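Putative phosphosugar isomerase (Clostridium difficile, PDB 3G68) is a putative phosphosugar isomerase built from two SIS domains, and probably binds and isomerises a phosphorylated sugar or amino sugar. Local coordinates at residues K202-N207 / T282-A287; I211-H216 / T259-D264; Y241-F246 / E268-K273. All blocks are in the same frame, centred on the assembly; numbering follows the deposited sequence.

Contact 1 (K202-N207 / T282-A287); sequences KEKLVN and TENVFA
Lys204, on the short helix 202-206, lays the carbon part of its side chain across the start of strand 284-289 and carries most of this contact. Its CB stands at the edge of the Phe286 ring, near the ring plane, 3.9 Å from CZ. Beyond that the chain runs on nearly extended, with CG beside the backbone N (chi1 -74°), and this carries its methylenes over Asn284 and Glu283. There Lys204 CD comes within 3.4 Å of Asn284 OD1, and Lys204 CE lies equally close to Glu283 O. A bend at the last torsion (chi4 65°) turns the ammonium group to a water, which accepts from Lys204 NZ at 3.0 Å. An onward link from this water to the Glu283 carboxylate is tentative, since it belongs to one of two modelled conformers of that residue. A second water links Lys204 O weakly to Asn284 OD1. One residue on, Leu205 is buried and brings CD2 to 4.3 Å from Phe286 CZ, meeting the ring obliquely; Phe261 of the next strand and Ile198 of helix 187-200 enclose this leucine further. Across from the helix, Thr282 OG1 accepts from Asn284 N in an ST turn. A long lysine suits this boundary, because its methylenes can cover an aromatic edge while its amine reaches water. With apolar contact mainly around the phenyl ring, and polar groups joined through waters, helix and strand meet through a partly hydrated interface in which electrostatic attraction is probably modest.

Contact 2 (I211-H216 / T259-D264); sequences IRIIGH and TIFILD
Two neighbouring inner strands, parallel, of the sheet in the C-terminal half of the chain, 210-215 and 258-264, pair here in register from Ile211 beside Thr259 to Ile214 beside Ile262. Four backbone hydrogen bonds alternate along the seam: Arg212 N to Thr259 O, Phe261 N to Arg212 O, Ile214 N to Phe261 O at 2.8 Å, and Leu263 N to Ile214 O. The strand order 2-1-3-4-5, with helices against both faces, is that of the α/β sandwich of SIS domains. On the face of Ile211, Ile213 and Phe261, Ile211 CG2 meets the edge of the Phe261 ring in its plane, 3.5 Å from CD2. That methyl stands opposite the backbone N (chi1 of CG1 -58°), which directs it diagonally to the phenylalanine instead of to Thr259, whose CB lies beside Ile211 CG1. Ile213 CG2 likewise reaches Leu263 CD1 at 3.8 Å, and helix 220-234 covers both residues. On the other face Ile214 and Ile262 pack under helix 271-279, and Ile214 CD1 lies alongside CG2 of one Ile260 conformer. Beta-branched isoleucine and threonine suit extended strands. Near Arg212 a water donates to Thr259 O and accepts a weak bond from Arg212 NH1. At the C-terminal end His216 ND1 is hydrogen-bonded to Asp218 N.

Contact 3 (Y241-F246 / E268-K273); sequences YEFEEF and EPRVTK
Phe243 and Glu268 make the tight part of this contact. Glu268 CG sits over the centre of the phenyl ring, 3.6 Å from its centroid and only 7° off the normal, a CH-pi contact. The glutamate's bend at chi2 (53°) folds the chain over the ring, and chi3 turns the carboxylate to within 11° of the ring plane. Val271 CG2 adds an apolar touch at 3.9 Å from Phe243 CE2. An aromatic ring suits this place because its face receives the Glu268 methylene; the carboxylate is probably tolerated there because Arg270 pairs with it.

The outer side is ionic and more exposed. Arg270 grips Glu244 end-on, NH2 and NH1 both donating to the one oxygen OE1, at 2.9 Å from Arg270 NH2 to Glu244 OE1, in the guanidinium plane. Arg270 NE also donates to Glu268 OE2 at 3.1 Å, from above the carboxylate plane; the same oxygen accepts from Arg270 N through its anti lone pair. Held by both glutamates, the guanidinium passes one face over Phe243 CE1.

Glu242 and Glu245 form a capping box at the start of helix 243-250, and Glu268 caps the turn leading into helix 271-279. The contact therefore joins the beginnings of two helices, with Phe243 reaching inward to Ile214 of strand 210-215 and Met274 of helix 271-279.

How the contacts relate
From the N-terminal side, helix 202-206 leads directly into strand 210-215, so contacts 1 and 2 open in succession. The chain then passes through strand 238-242 into helix 243-250, where contact 3 opens. Strand 258-264 closes contact 2, the entry to helix 271-279 closes contact 3, and strand 284-289 closes contact 1. Contacts 2 and 3 therefore cross, and both nest inside the long loop of contact 1. All three reach one parallel sheet: contact 2 joins two of its inner strands, contact 1 ties a short helix to the neighbouring strand, and contact 3, 9 Å from contact 2 between centres, joins two helix starts.

Contact 1 (K202-N207 / T282-A287)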
# COMPACT_ATOMS: atom_id res chain seq x y z
N LYS B 202 -35.18 34.93 -16.38
CA LYS B 202 -34.84 35.71 -17.58
C LYS B 202 -35.94 36.66 -18.04
O LYS B 202 -35.67 37.84 -18.33
CB LYS B 202 -34.48 34.78 -18.74
CG LYS B 202 -33.90 35.54 -19.94
CD LYS B 202 -33.52 34.64 -21.12
CE LYS B 202 -32.25 33.86 -20.87
NZ LYS B 202 -31.89 33.03 -22.08
N GLU B 203 -37.17 36.15 -18.12
CA GLU B 203 -38.32 36.93 -18.60
C GLU B 203 -38.56 38.18 -17.74
O GLU B 203 -38.60 39.29 -18.27
CB GLU B 203 -39.58 36.08 -18.67
CG GLU B 203 -40.88 36.86 -19.11
CD GLU B 203 -42.11 36.01 -19.22
OE1 GLU B 203 -42.06 34.85 -18.77
OE2 GLU B 203 -43.16 36.50 -19.75
N LYS B 204 -38.74 38.00 -16.43
CA LYS B 204 -38.93 39.15 -15.53
C LYS B 204 -37.74 40.12 -15.60
O LYS B 204 -37.94 41.35 -15.59
CB LYS B 204 -39.18 38.73 -14.09
CG LYS B 204 -40.57 38.15 -13.84
CD LYS B 204 -40.79 37.94 -12.36
CE LYS B 204 -42.27 37.63 -12.07
NZ LYS B 204 -42.61 36.36 -12.69
N LEU B 205 -36.50 39.62 -15.66
CA LEU B 205 -35.35 40.52 -15.71
C LEU B 205 -35.28 41.36 -16.99
O LEU B 205 -34.99 42.55 -16.92
CB LEU B 205 -34.03 39.77 -15.47
CG LEU B 205 -33.91 39.10 -14.09
CD1 LEU B 205 -32.67 38.20 -14.00
CD2 LEU B 205 -33.91 40.09 -12.93
N VAL B 206 -35.54 40.74 -18.15
CA VAL B 206 -35.59 41.43 -19.45
C VAL B 206 -36.67 42.50 -19.45
O VAL B 206 -36.47 43.55 -20.03
CB VAL B 206 -35.77 40.41 -20.64
CG1 VAL B 206 -36.19 41.06 -21.95
CG2 VAL B 206 -34.50 39.60 -20.83
N ASN B 207 -37.79 42.24 -18.77
CA ASN B 207 -38.90 43.20 -18.71
C ASN B 207 -38.77 44.31 -17.67
O ASN B 207 -39.69 45.11 -17.57
CB ASN B 207 -40.21 42.45 -18.41
CG ASN B 207 -40.68 41.62 -19.57
OD1 ASN B 207 -40.29 41.86 -20.71
ND2 ASN B 207 -41.55 40.62 -19.29
N THR B 282 -46.08 43.73 -5.74
CA THR B 282 -45.38 43.38 -6.98
C THR B 282 -44.91 41.94 -6.96
O THR B 282 -44.53 41.41 -5.89
CB THR B 282 -44.16 44.33 -7.26
OG1 THR B 282 -43.41 43.86 -8.40
CG2 THR B 282 -43.24 44.43 -6.05
N GLU B 283 -44.95 41.32 -8.14
CA GLU B 283 -44.52 39.94 -8.33
C GLU B 283 -43.01 39.88 -8.65
O GLU B 283 -42.44 38.80 -8.86
CB GLU B 283 -45.38 39.28 -9.43
CG GLU B 283 -46.88 39.26 -9.07
CD GLU B 283 -47.77 38.51 -10.05
OE1 GLU B 283 -48.98 38.35 -9.74
OE2 GLU B 283 -47.27 38.08 -11.11
N ASN B 284 -42.35 41.05 -8.67
CA ASN B 284 -40.94 41.16 -9.00
C ASN B 284 -40.02 41.39 -7.82
O ASN B 284 -39.15 42.29 -7.87
CB ASN B 284 -40.79 42.30 -10.03
CG ASN B 284 -41.76 42.16 -11.17
OD1 ASN B 284 -41.87 41.10 -11.77
ND2 ASN B 284 -42.53 43.22 -11.43
N VAL B 285 -40.19 40.59 -6.76
CA VAL B 285 -39.32 40.64 -5.58
C VAL B 285 -38.34 39.43 -5.64
O VAL B 285 -38.75 38.27 -5.74
CB VAL B 285 -40.07 40.69 -4.24
CG1 VAL B 285 -39.02 40.81 -3.10
CG2 VAL B 285 -41.06 41.89 -4.19
N PHE B 286 -37.04 39.71 -5.61
CA PHE B 286 -35.98 38.68 -5.70
C PHE B 286 -35.09 38.81 -4.48
O PHE B 286 -34.49 39.85 -4.29
CB PHE B 286 -35.12 38.88 -6.97
CG PHE B 286 -35.91 38.93 -8.25
CD1 PHE B 286 -36.15 37.77 -8.99
CD2 PHE B 286 -36.40 40.13 -8.73
CE1 PHE B 286 -36.88 37.81 -10.14
CE2 PHE B 286 -37.15 40.16 -9.91
CZ PHE B 286 -37.38 39.01 -10.60
N ALA B 287 -35.03 37.77 -3.64
CA ALA B 287 -34.18 37.79 -2.44
C ALA B 287 -32.92 36.98 -2.67
O ALA B 287 -32.97 35.91 -3.23
CB ALA B 287 -34.94 37.27 -1.23
O HOH W 1 -41.21 42.20 -14.84
O HOH W 2 -45.46 36.46 -11.68

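Contact 2 (I211-H216 / T259-D264)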
# COMPACT_ATOMS: atom_id res chain seq x y z
N ILE B 211 -36.03 49.56 -10.88
CA ILE B 211 -35.51 48.68 -9.85
C ILE B 211 -35.09 49.42 -8.58
O ILE B 211 -34.59 50.54 -8.64
CB ILE B 211 -34.24 47.94 -10.38
CG1 ILE B 211 -34.55 47.13 -11.65
CG2 ILE B 211 -33.66 47.00 -9.29
CD1 ILE B 211 -33.31 46.63 -12.40
N ARG B 212 -35.28 48.78 -7.44
CA ARG B 212 -34.76 49.25 -6.18
C ARG B 212 -34.04 48.07 -5.51
O ARG B 212 -34.47 46.94 -5.66
CB ARG B 212 -35.88 49.81 -5.28
CG ARG B 212 -36.42 51.11 -5.83
CD ARG B 212 -37.38 51.73 -4.84
NE ARG B 212 -37.92 52.97 -5.37
CZ ARG B 212 -38.98 53.04 -6.16
NH1 ARG B 212 -39.67 51.95 -6.50
NH2 ARG B 212 -39.37 54.23 -6.61
N ILE B 213 -32.91 48.32 -4.89
CA ILE B 213 -32.15 47.28 -4.17
C ILE B 213 -32.22 47.67 -2.70
O ILE B 213 -32.03 48.85 -2.36
CB ILE B 213 -30.68 47.18 -4.61
CG1 ILE B 213 -30.58 46.98 -6.12
CG2 ILE B 213 -29.96 46.03 -3.87
CD1 ILE B 213 -29.13 47.03 -6.64
N ILE B 214 -32.54 46.71 -1.83
CA ILE B 214 -32.59 46.94 -0.38
C ILE B 214 -31.51 46.06 0.24
O ILE B 214 -31.54 44.83 0.05
CB ILE B 214 -33.96 46.59 0.22
CG1 ILE B 214 -35.09 47.29 -0.54
CG2 ILE B 214 -33.99 46.92 1.72
CD1 ILE B 214 -36.45 46.95 -0.03
N GLY B 215 -30.55 46.69 0.93
CA GLY B 215 -29.43 45.99 1.57
C GLY B 215 -29.33 46.26 3.07
O GLY B 215 -29.99 47.14 3.60
N HIS B 216 -28.49 45.46 3.74
CA HIS B 216 -28.16 45.68 5.13
C HIS B 216 -27.05 46.76 5.20
O HIS B 216 -26.28 46.90 4.25
CB HIS B 216 -27.65 44.38 5.78
CG HIS B 216 -27.39 44.49 7.25
ND1 HIS B 216 -26.18 44.87 7.75
CD2 HIS B 216 -28.20 44.29 8.32
CE1 HIS B 216 -26.23 44.89 9.07
NE2 HIS B 216 -27.44 44.54 9.44
N THR B 259 -39.51 46.43 -9.60
CA THR B 259 -38.62 45.31 -9.37
C THR B 259 -37.80 45.64 -8.13
O THR B 259 -37.24 46.76 -8.02
CB THR B 259 -37.71 45.04 -10.55
OG1 THR B 259 -38.52 44.68 -11.69
CG2 THR B 259 -36.73 43.88 -10.23
N ILE B 260 -37.69 44.67 -7.23
CA ILE B 260 -36.91 44.84 -5.98
C ILE B 260 -36.01 43.65 -5.74
O ILE B 260 -36.43 42.49 -5.83
CB ILE B 260 -37.76 45.03 -4.67
CG1 ILE B 260 -38.84 46.09 -4.85
CG2 ILE B 260 -36.85 45.45 -3.51
CD1 ILE B 260 -40.03 45.58 -5.55
N PHE B 261 -34.73 43.96 -5.46
CA PHE B 261 -33.71 42.98 -5.11
C PHE B 261 -33.42 43.20 -3.64
O PHE B 261 -33.13 44.35 -3.24
CB PHE B 261 -32.43 43.15 -5.91
CG PHE B 261 -32.58 42.81 -7.32
CD1 PHE B 261 -32.56 41.47 -7.72
CD2 PHE B 261 -32.80 43.78 -8.28
CE1 PHE B 261 -32.73 41.11 -9.03
CE2 PHE B 261 -32.95 43.43 -9.63
CZ PHE B 261 -32.91 42.09 -10.00
N ILE B 262 -33.56 42.14 -2.84
CA ILE B 262 -33.26 42.19 -1.40
C ILE B 262 -31.97 41.39 -1.16
O ILE B 262 -31.91 40.19 -1.43
CB ILE B 262 -34.42 41.70 -0.52
CG1 ILE B 262 -35.66 42.61 -0.78
CG2 ILE B 262 -34.03 41.76 0.97
CD1 ILE B 262 -36.88 42.38 0.13
N LEU B 263 -30.94 42.08 -0.69
CA LEU B 263 -29.64 41.49 -0.37
C LEU B 263 -29.74 41.18 1.13
O LEU B 263 -29.60 42.07 1.96
CB LEU B 263 -28.53 42.49 -0.68
CG LEU B 263 -28.47 42.99 -2.13
CD1 LEU B 263 -27.23 43.94 -2.30
CD2 LEU B 263 -28.38 41.82 -3.08
N ASP B 264 -30.06 39.93 1.44
CA ASP B 264 -30.35 39.49 2.80
C ASP B 264 -29.12 38.88 3.48
O ASP B 264 -28.75 37.73 3.25
CB ASP B 264 -31.54 38.52 2.79
CG ASP B 264 -31.86 37.96 4.18
OD1 ASP B 264 -31.46 38.56 5.19
OD2 ASP B 264 -32.52 36.91 4.24
O HOH W 3 -38.73 49.27 -7.54

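Contact 3 (Y241-F246 / E268-K273)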
# COMPACT_ATOMS: atom_id res chain seq x y z
N TYR B 241 -30.91 51.24 -1.39
CA TYR B 241 -31.28 51.74 -0.06
C TYR B 241 -30.86 50.78 1.04
O TYR B 241 -30.91 49.56 0.85
CB TYR B 241 -32.82 51.80 0.06
CG TYR B 241 -33.49 52.65 -0.98
CD1 TYR B 241 -33.84 52.11 -2.22
CD2 TYR B 241 -33.75 53.98 -0.75
CE1 TYR B 241 -34.46 52.87 -3.19
CE2 TYR B 241 -34.38 54.78 -1.74
CZ TYR B 241 -34.71 54.20 -2.97
OH TYR B 241 -35.31 54.93 -3.94
N GLU B 242 -30.46 51.33 2.19
CA GLU B 242 -30.29 50.49 3.39
C GLU B 242 -31.73 50.15 3.88
O GLU B 242 -32.68 50.91 3.62
CB GLU B 242 -29.39 51.20 4.42
CG GLU B 242 -29.18 50.48 5.79
CD GLU B 242 -30.32 50.69 6.76
OE1 GLU B 242 -30.97 51.75 6.68
OE2 GLU B 242 -30.60 49.80 7.60
N PHE B 243 -31.88 49.03 4.57
CA PHE B 243 -33.18 48.50 5.01
C PHE B 243 -34.05 49.49 5.79
O PHE B 243 -35.21 49.72 5.45
CB PHE B 243 -32.94 47.24 5.87
CG PHE B 243 -34.16 46.43 6.14
CD1 PHE B 243 -34.97 46.71 7.23
CD2 PHE B 243 -34.51 45.38 5.31
CE1 PHE B 243 -36.12 45.96 7.48
CE2 PHE B 243 -35.66 44.62 5.58
CZ PHE B 243 -36.46 44.93 6.66
N GLU B 244 -33.47 50.05 6.85
CA GLU B 244 -34.18 51.05 7.65
C GLU B 244 -34.61 52.28 6.87
O GLU B 244 -35.75 52.72 7.04
CB GLU B 244 -33.39 51.48 8.88
CG GLU B 244 -33.82 50.78 10.15
CD GLU B 244 -35.19 51.19 10.60
OE1 GLU B 244 -35.87 50.32 11.17
OE2 GLU B 244 -35.61 52.34 10.38
N GLU B 245 -33.73 52.82 6.03
CA GLU B 245 -34.07 54.02 5.26
C GLU B 245 -35.19 53.75 4.26
O GLU B 245 -36.03 54.62 4.03
CB GLU B 245 -32.87 54.67 4.56
CG GLU B 245 -32.21 53.86 3.47
CD GLU B 245 -31.45 54.69 2.44
OE1 GLU B 245 -32.01 55.68 1.92
OE2 GLU B 245 -30.31 54.28 2.12
N PHE B 246 -35.25 52.53 3.72
CA PHE B 246 -36.35 52.18 2.82
C PHE B 246 -37.69 52.30 3.56
O PHE B 246 -38.68 52.74 3.00
CB PHE B 246 -36.17 50.77 2.27
CG PHE B 246 -37.23 50.36 1.32
CD1 PHE B 246 -38.40 49.76 1.78
CD2 PHE B 246 -37.07 50.56 -0.06
CE1 PHE B 246 -39.37 49.36 0.89
CE2 PHE B 246 -38.04 50.18 -0.97
CZ PHE B 246 -39.20 49.56 -0.50
N GLU B 268 -31.08 40.80 9.73
CA GLU B 268 -32.31 41.58 9.85
C GLU B 268 -33.53 40.68 10.00
O GLU B 268 -34.04 40.15 9.02
CB GLU B 268 -32.46 42.49 8.63
CG GLU B 268 -33.75 43.32 8.63
CD GLU B 268 -33.92 44.12 9.91
OE1 GLU B 268 -33.18 45.11 10.10
OE2 GLU B 268 -34.79 43.74 10.73
N PRO B 269 -34.06 40.55 11.24
CA PRO B 269 -35.20 39.64 11.41
C PRO B 269 -36.48 40.05 10.70
O PRO B 269 -37.31 39.19 10.44
CB PRO B 269 -35.38 39.58 12.93
CG PRO B 269 -34.78 40.82 13.43
CD PRO B 269 -33.64 41.13 12.53
N ARG B 270 -36.63 41.33 10.35
CA ARG B 270 -37.81 41.80 9.62
C ARG B 270 -37.82 41.52 8.09
O ARG B 270 -38.80 41.83 7.43
CB ARG B 270 -38.02 43.29 9.89
CG ARG B 270 -38.35 43.62 11.36
CD ARG B 270 -38.43 45.15 11.57
NE ARG B 270 -37.11 45.74 11.40
CZ ARG B 270 -36.84 47.04 11.29
NH1 ARG B 270 -37.79 47.96 11.35
NH2 ARG B 270 -35.57 47.42 11.12
N VAL B 271 -36.77 40.89 7.54
CA VAL B 271 -36.71 40.65 6.09
C VAL B 271 -37.87 39.82 5.57
O VAL B 271 -38.40 40.12 4.50
CB VAL B 271 -35.36 40.00 5.62
CG1 VAL B 271 -35.44 39.60 4.17
CG2 VAL B 271 -34.23 40.98 5.80
N THR B 272 -38.28 38.79 6.30
CA THR B 272 -39.41 37.96 5.86
C THR B 272 -40.67 38.78 5.73
O THR B 272 -41.38 38.66 4.73
CB THR B 272 -39.69 36.79 6.81
OG1 THR B 272 -38.51 36.00 6.91
CG2 THR B 272 -40.85 35.93 6.30
N LYS B 273 -40.95 39.61 6.74
CA LYS B 273 -42.12 40.51 6.70
C LYS B 273 -42.01 41.54 5.56
O LYS B 273 -43.01 41.85 4.92
CB LYS B 273 -42.35 41.22 8.06
CG LYS B 273 -42.74 40.28 9.21
CD LYS B 273 -42.88 40.98 10.56